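PDB 4GT6: cell surface protein from Faecalibacterium prausnitzii A2-165, which is a leucine-rich-repeat cell surface protein of unknown function, whose extracellular repeat region probably binds other proteins. Local coordinates for residues A[113-118]-A[136-141]; A[160-165]-A[180-185]. One frame throughout, in Å; residues are numbered along the deposited sequence.

Contact 1: A[113-118]-A[136-141]; sequences CSELTD and CEELDT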
loop_
_atom_site.group_PDB
_atom_site.type_symbol
_atom_site.label_atom_id
_atom_site.label_comp_id
_atom_site.label_asym_id
_atom_site.label_seq_id
_atom_site.Cartn_x
_atom_site.Cartn_y
_atom_site.Cartn_z
ATOM N N CYS A 113 4.193 1.572 14.736
ATOM C CA CYS A 113 4.662 2.721 15.559
ATOM C C CYS A 113 3.844 3.917 15.101
ATOM O O CYS A 113 4.338 4.813 14.407
ATOM C CB CYS A 113 6.164 2.938 15.393
ATOM S SG CYS A 113 7.162 1.586 16.083
ATOM N N SER A 114 2.563 3.903 15.505
ATOM C CA SER A 114 1.558 4.845 15.018
ATOM C C SER A 114 1.698 6.280 15.566
ATOM O O SER A 114 0.994 7.170 15.083
ATOM C CB SER A 114 0.151 4.300 15.261
ATOM O OG SER A 114 -0.157 4.247 16.641
ATOM N N GLU A 115 2.646 6.540 16.485
ATOM C CA GLU A 115 2.865 7.906 16.982
ATOM C C GLU A 115 4.244 8.430 16.599
ATOM O O GLU A 115 4.600 9.560 16.955
ATOM C CB GLU A 115 2.652 7.991 18.509
ATOM C CG GLU A 115 1.172 7.860 18.800
ATOM C CD GLU A 115 0.698 8.164 20.209
ATOM O OE1 GLU A 115 1.543 8.458 21.079
ATOM O OE2 GLU A 115 -0.536 8.197 20.412
ATOM N N LEU A 116 4.992 7.633 15.818
ATOM C CA LEU A 116 6.357 7.961 15.422
ATOM C C LEU A 116 6.362 9.115 14.393
ATOM O O LEU A 116 5.686 9.030 13.380
ATOM C CB LEU A 116 7.032 6.693 14.860
ATOM C CG LEU A 116 8.457 6.831 14.353
ATOM C CD1 LEU A 116 9.456 7.235 15.504
ATOM C CD2 LEU A 116 8.886 5.527 13.672
ATOM N N THR A 117 7.029 10.218 14.726
ATOM C CA THR A 117 7.069 11.394 13.830
ATOM C C THR A 117 8.487 11.755 13.366
ATOM O O THR A 117 8.639 12.308 12.274
ATOM C CB THR A 117 6.442 12.632 14.503
ATOM O OG1 THR A 117 7.109 12.906 15.741
ATOM C CG2 THR A 117 4.948 12.472 14.745
ATOM N N ASP A 118 9.503 11.472 14.193
ATOM C CA ASP A 118 10.891 11.839 13.903
ATOM C C ASP A 118 11.730 10.610 13.651
ATOM O O ASP A 118 11.972 9.832 14.575
ATOM C CB ASP A 118 11.481 12.666 15.066
ATOM C CG ASP A 118 10.726 13.940 15.414
ATOM O OD1 ASP A 118 9.937 14.418 14.567
ATOM O OD2 ASP A 118 10.934 14.465 16.528
ATOM N N CYS A 136 2.644 3.513 10.389
ATOM C CA CYS A 136 3.274 4.638 11.057
ATOM C C CYS A 136 2.415 5.840 10.693
ATOM O O CYS A 136 2.756 6.656 9.837
ATOM C CB CYS A 136 4.735 4.785 10.659
ATOM S SG CYS A 136 5.791 3.503 11.395
ATOM N N GLU A 137 1.254 5.899 11.362
ATOM C CA GLU A 137 0.126 6.796 11.103
ATOM C C GLU A 137 0.382 8.277 11.327
ATOM O O GLU A 137 -0.473 9.080 10.943
ATOM C CB GLU A 137 -1.070 6.359 11.962
ATOM C CG GLU A 137 -1.486 4.919 11.678
ATOM C CD GLU A 137 -2.660 4.420 12.495
ATOM O OE1 GLU A 137 -3.357 5.258 13.105
ATOM O OE2 GLU A 137 -2.924 3.198 12.470
ATOM N N GLU A 138 1.504 8.654 11.931
ATOM C CA GLU A 138 1.792 10.072 12.138
ATOM C C GLU A 138 3.022 10.568 11.343
ATOM O O GLU A 138 3.320 11.756 11.406
ATOM C CB GLU A 138 1.929 10.386 13.629
ATOM C CG GLU A 138 0.552 10.447 14.269
ATOM C CD GLU A 138 0.552 10.933 15.708
ATOM O OE1 GLU A 138 1.309 11.882 16.022
ATOM O OE2 GLU A 138 -0.238 10.384 16.509
ATOM N N LEU A 139 3.712 9.712 10.570
ATOM C CA LEU A 139 4.804 10.200 9.698
ATOM C C LEU A 139 4.190 11.191 8.686
ATOM O O LEU A 139 3.186 10.834 8.071
ATOM C CB LEU A 139 5.482 9.045 8.938
ATOM C CG LEU A 139 6.374 8.108 9.720
ATOM C CD1 LEU A 139 6.917 7.018 8.777
ATOM C CD2 LEU A 139 7.541 8.870 10.391
ATOM N N ASP A 140 4.760 12.396 8.524
ATOM C CA ASP A 140 4.139 13.382 7.624
ATOM C C ASP A 140 4.844 13.503 6.269
ATOM O O ASP A 140 4.153 13.642 5.251
ATOM C CB ASP A 140 4.013 14.768 8.299
ATOM C CG ASP A 140 5.309 15.451 8.695
ATOM O OD1 ASP A 140 6.357 14.774 8.717
ATOM O OD2 ASP A 140 5.279 16.667 8.965
ATOM N N THR A 141 6.173 13.482 6.240
ATOM C CA THR A 141 6.951 13.561 4.999
ATOM C C THR A 141 8.112 12.612 5.118
ATOM O O THR A 141 8.682 12.476 6.214
ATOM C CB THR A 141 7.466 14.987 4.686
ATOM O OG1 THR A 141 8.508 15.324 5.602
ATOM C CG2 THR A 141 6.374 16.052 4.669
HETATM O O HOH W 1 -1.373 8.028 15.982
HETATM O O HOH W 2 -3.343 4.083 16.183
HETATM O O HOH W 3 3.152 11.629 17.856
HETATM O O HOH W 4 6.871 13.148 10.486
#
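Glu-138 lays its side chain along the turn of residues 113-118, its CG 3.4 Å from Ser-114 O. Two type I beta turns, Cys-113 to Leu-116 and Cys-136 to Leu-139, stack here, consistent with equivalent corners of successive coils in a BspA-type leucine-rich-repeat region. With chi1 at -77°, CG of Glu-138 stands anti to the carbonyl carbon, and the extended chain then runs beside Glu-115, pointing the same way. Its CB also meets Thr-117 CG2 at 3.8 Å. The carboxylate ends in two water bridges. Water 1 donates to Ser-114 O and to Glu-138 OE2, and water 3 donates to Glu-115 O and to Glu-138 OE1. With alanine here, waters 1 and 3 would probably lose their second acceptor, and Ser-114 O and the flank of Glu-115 would be uncovered. The two carboxylates are turned 43° apart, with Glu-115 OE2 and Glu-138 OE2 separated by 4.5 Å. Glu-115 has its counter-charge in Lys-90, which makes a salt bridge to OE1. The next glutamate, Glu-137, runs past Ser-114, its CD 3.9 Å from Ser-114 CB. His-135 ND1 bonds its OE2. Inside, Cys-113 CB packs on Cys-136 SG, and Leu-116 CD2 approaches the same sulfur at 4.3 Å. These are the apolar pairs. Two carbonyl oxygens are met by carbon as well. The CA of Cys-136 gives a CA-H...O contact to Cys-113 O at 3.5 Å, and Leu-139 CD2 meets Leu-116 O at 3.5 Å. The chemistry is therefore divided: buried cysteines and leucines pack one side, while waters 1 and 3 link Glu-138 to backbone carbonyls on the other. Lys-90 is likely to ease the repulsion between Glu-115 and Glu-138.

Contact 2: A[160-165]-A[180-185]; sequences YSLHTV and TGTALT. With EDO (1,2-ethanediol), chain H; EDO (1,2-ethanediol), chain J.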
loop_
_atom_site.group_PDB
_atom_site.type_symbol
_atom_site.label_atom_id
_atom_site.label_comp_id
_atom_site.label_asym_id
_atom_site.label_seq_id
_atom_site.Cartn_x
_atom_site.Cartn_y
_atom_site.Cartn_z
ATOM N N TYR A 160 -1.326 7.140 7.502
ATOM C CA TYR A 160 -2.451 8.068 7.270
ATOM C C TYR A 160 -2.108 9.545 7.183
ATOM O O TYR A 160 -2.906 10.304 6.615
ATOM C CB TYR A 160 -3.524 7.899 8.351
ATOM C CG TYR A 160 -4.118 6.508 8.407
ATOM C CD1 TYR A 160 -4.579 5.877 7.251
ATOM C CD2 TYR A 160 -4.310 5.862 9.626
ATOM C CE1 TYR A 160 -5.150 4.606 7.302
ATOM C CE2 TYR A 160 -4.883 4.591 9.690
ATOM C CZ TYR A 160 -5.298 3.967 8.525
ATOM O OH TYR A 160 -5.890 2.728 8.584
ATOM N N SER A 161 -0.978 9.970 7.748
ATOM C CA SER A 161 -0.569 11.383 7.714
ATOM C C SER A 161 0.459 11.689 6.639
ATOM O O SER A 161 0.822 12.853 6.471
ATOM C CB SER A 161 0.030 11.792 9.060
ATOM O OG SER A 161 -0.910 11.562 10.088
ATOM N N LEU A 162 0.981 10.662 5.983
ATOM C CA LEU A 162 2.091 10.789 5.032
ATOM C C LEU A 162 1.582 11.422 3.726
ATOM O O LEU A 162 0.905 10.757 2.946
ATOM C CB LEU A 162 2.739 9.406 4.803
ATOM C CG LEU A 162 3.942 9.331 3.849
ATOM C CD1 LEU A 162 5.112 10.194 4.352
ATOM C CD2 LEU A 162 4.415 7.879 3.709
ATOM N N HIS A 163 1.895 12.703 3.522
ATOM C CA HIS A 163 1.358 13.444 2.368
ATOM C C HIS A 163 2.390 13.707 1.268
ATOM O O HIS A 163 1.997 14.094 0.161
ATOM C CB HIS A 163 0.714 14.762 2.824
ATOM C CG HIS A 163 1.669 15.711 3.485
ATOM N ND1 HIS A 163 2.546 16.484 2.744
ATOM C CD2 HIS A 163 1.868 15.963 4.801
ATOM C CE1 HIS A 163 3.229 17.200 3.626
ATOM N NE2 HIS A 163 2.879 16.897 4.876
ATOM N N THR A 164 3.691 13.561 1.572
ATOM C CA THR A 164 4.751 13.788 0.584
ATOM C C THR A 164 5.842 12.748 0.761
ATOM O O THR A 164 6.323 12.537 1.878
ATOM C CB THR A 164 5.332 15.224 0.695
ATOM O OG1 THR A 164 4.287 16.185 0.562
ATOM C CG2 THR A 164 6.403 15.516 -0.356
ATOM N N VAL A 165 6.242 12.109 -0.348
ATOM C CA VAL A 165 7.347 11.151 -0.369
ATOM C C VAL A 165 8.236 11.523 -1.536
ATOM O O VAL A 165 7.749 11.658 -2.670
ATOM C CB VAL A 165 6.950 9.644 -0.413
ATOM C CG1 VAL A 165 8.193 8.742 -0.522
ATOM C CG2 VAL A 165 6.152 9.237 0.823
ATOM N N THR A 180 -0.201 2.126 0.023
ATOM C CA THR A 180 -1.648 1.945 0.247
ATOM C C THR A 180 -2.141 2.799 1.422
ATOM O O THR A 180 -1.524 2.791 2.489
ATOM C CB THR A 180 -1.972 0.463 0.547
ATOM O OG1 THR A 180 -1.652 -0.332 -0.574
ATOM C CG2 THR A 180 -3.437 0.233 0.902
ATOM N N GLY A 181 -3.237 3.528 1.219
ATOM C CA GLY A 181 -3.885 4.256 2.304
ATOM C C GLY A 181 -3.170 5.472 2.852
ATOM O O GLY A 181 -3.569 5.982 3.901
ATOM N N THR A 182 -2.157 5.975 2.136
ATOM C CA THR A 182 -1.410 7.157 2.567
ATOM C C THR A 182 -2.155 8.445 2.185
ATOM O O THR A 182 -3.109 8.415 1.406
ATOM C CB THR A 182 0.022 7.143 2.003
ATOM O OG1 THR A 182 -0.041 7.150 0.576
ATOM C CG2 THR A 182 0.839 5.957 2.514
ATOM N N ALA A 183 -1.690 9.576 2.713
ATOM C CA ALA A 183 -2.303 10.885 2.461
ATOM C C ALA A 183 -1.598 11.626 1.321
ATOM O O ALA A 183 -1.710 12.857 1.258
ATOM C CB ALA A 183 -2.251 11.728 3.739
ATOM N N LEU A 184 -0.875 10.899 0.417
ATOM C CA LEU A 184 -0.121 11.545 -0.674
ATOM C C LEU A 184 -1.001 12.486 -1.497
ATOM O O LEU A 184 -2.067 12.065 -1.950
ATOM C CB LEU A 184 0.465 10.473 -1.621
ATOM C CG LEU A 184 1.577 9.592 -1.046
ATOM C CD1 LEU A 184 1.952 8.511 -2.064
ATOM C CD2 LEU A 184 2.817 10.449 -0.657
ATOM N N THR A 185 -0.577 13.745 -1.667
ATOM C CA THR A 185 -1.338 14.717 -2.479
ATOM C C THR A 185 -0.781 14.709 -3.912
ATOM O O THR A 185 -1.438 15.148 -4.858
ATOM C CB THR A 185 -1.279 16.114 -1.827
ATOM O OG1 THR A 185 0.090 16.426 -1.525
ATOM C CG2 THR A 185 -2.068 16.166 -0.533
HETATM C C1 EDO H . -5.731 10.495 3.492
HETATM O O1 EDO H . -6.923 11.039 3.002
HETATM C C2 EDO H . -5.773 8.955 3.434
HETATM O O2 EDO H . -5.951 8.470 2.092
HETATM C C1 EDO J . 5.433 9.496 -4.229
HETATM O O1 EDO J . 6.232 10.381 -4.990
HETATM C C2 EDO J . 6.034 8.084 -4.318
HETATM O O2 EDO J . 6.131 7.711 -5.687
#
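Thr-185 N donates to His-163 O at 3.2 Å, a fairly straight bond at 160°, with the donor tilted 20° from the carbonyl plane. It joins successive coils of the BspA-type leucine-rich-repeat solenoid. A second bond, from Ala-183 N to Leu-162 O, is short at 2.9 Å but weak, because its angle is only 122°. Two CA-H...O contacts supplement these bonds. The CA of His-163 faces Ala-183 O at 3.3 Å, and the CA of Leu-184 faces His-163 O. That last carbonyl thus meets both Thr-185 N and the CA of Leu-184, and Gln-186 NE2 adds a weak bond to it. The His-163 imidazole is directed off this interface and shares a hydrogen bond between ND1 and Thr-164 OG1. Its CB still rests near Ala-183 O. The small side chain of Ala-183 points at the other segment and fits against two carbonyls, its CB 3.3 Å from Tyr-160 O and slightly farther from Leu-162 O. The Tyr-160 ring takes Gly-181 O at its edge, near the ring plane. Gly-181 has a positive phi, and a CB on it would point toward the 160-165 segment, close to the tyrosine ring. On the buried side, Thr-182 CB packs near Leu-162 O, while its OG1 bonds back to Phe-179 O. Leu-184 holds CG anti to its carbonyl carbon, beside the backbone N, and from there CD2 reaches back over the backbone of His-163 to Val-165. Two 1,2-ethanediol molecules, probably from the crystallisation liquor, hydrogen-bond to backbone oxygens, one to Thr-182 O and the other to Val-165 O. Val-165 and Leu-184 cross obliquely, CG2 of the valine meeting CD2 of the leucine at 3.8 Å.

In the fold
Contacts 1 and 2 follow one another along the chain, and their centres lie 11 Å apart in the same solenoid. They touch directly, because segment 136-141 of contact 1 packs against segment 160-165 of contact 2. Glu-137 O and Ser-161 OG are 2.7 Å apart, a probable hydrogen bond. Asp-140 O and His-163 N, at 3.0 Å, probably form another. Leu-139 O also packs on Ser-161 CB at 3.4 Å. Strands 141-143 and 164-166, which begin in these segments, pair in parallel and tie contact 1 to contact 2. The sodium ion is bound by Ser-297 and Glu-320, which belong to neither contact.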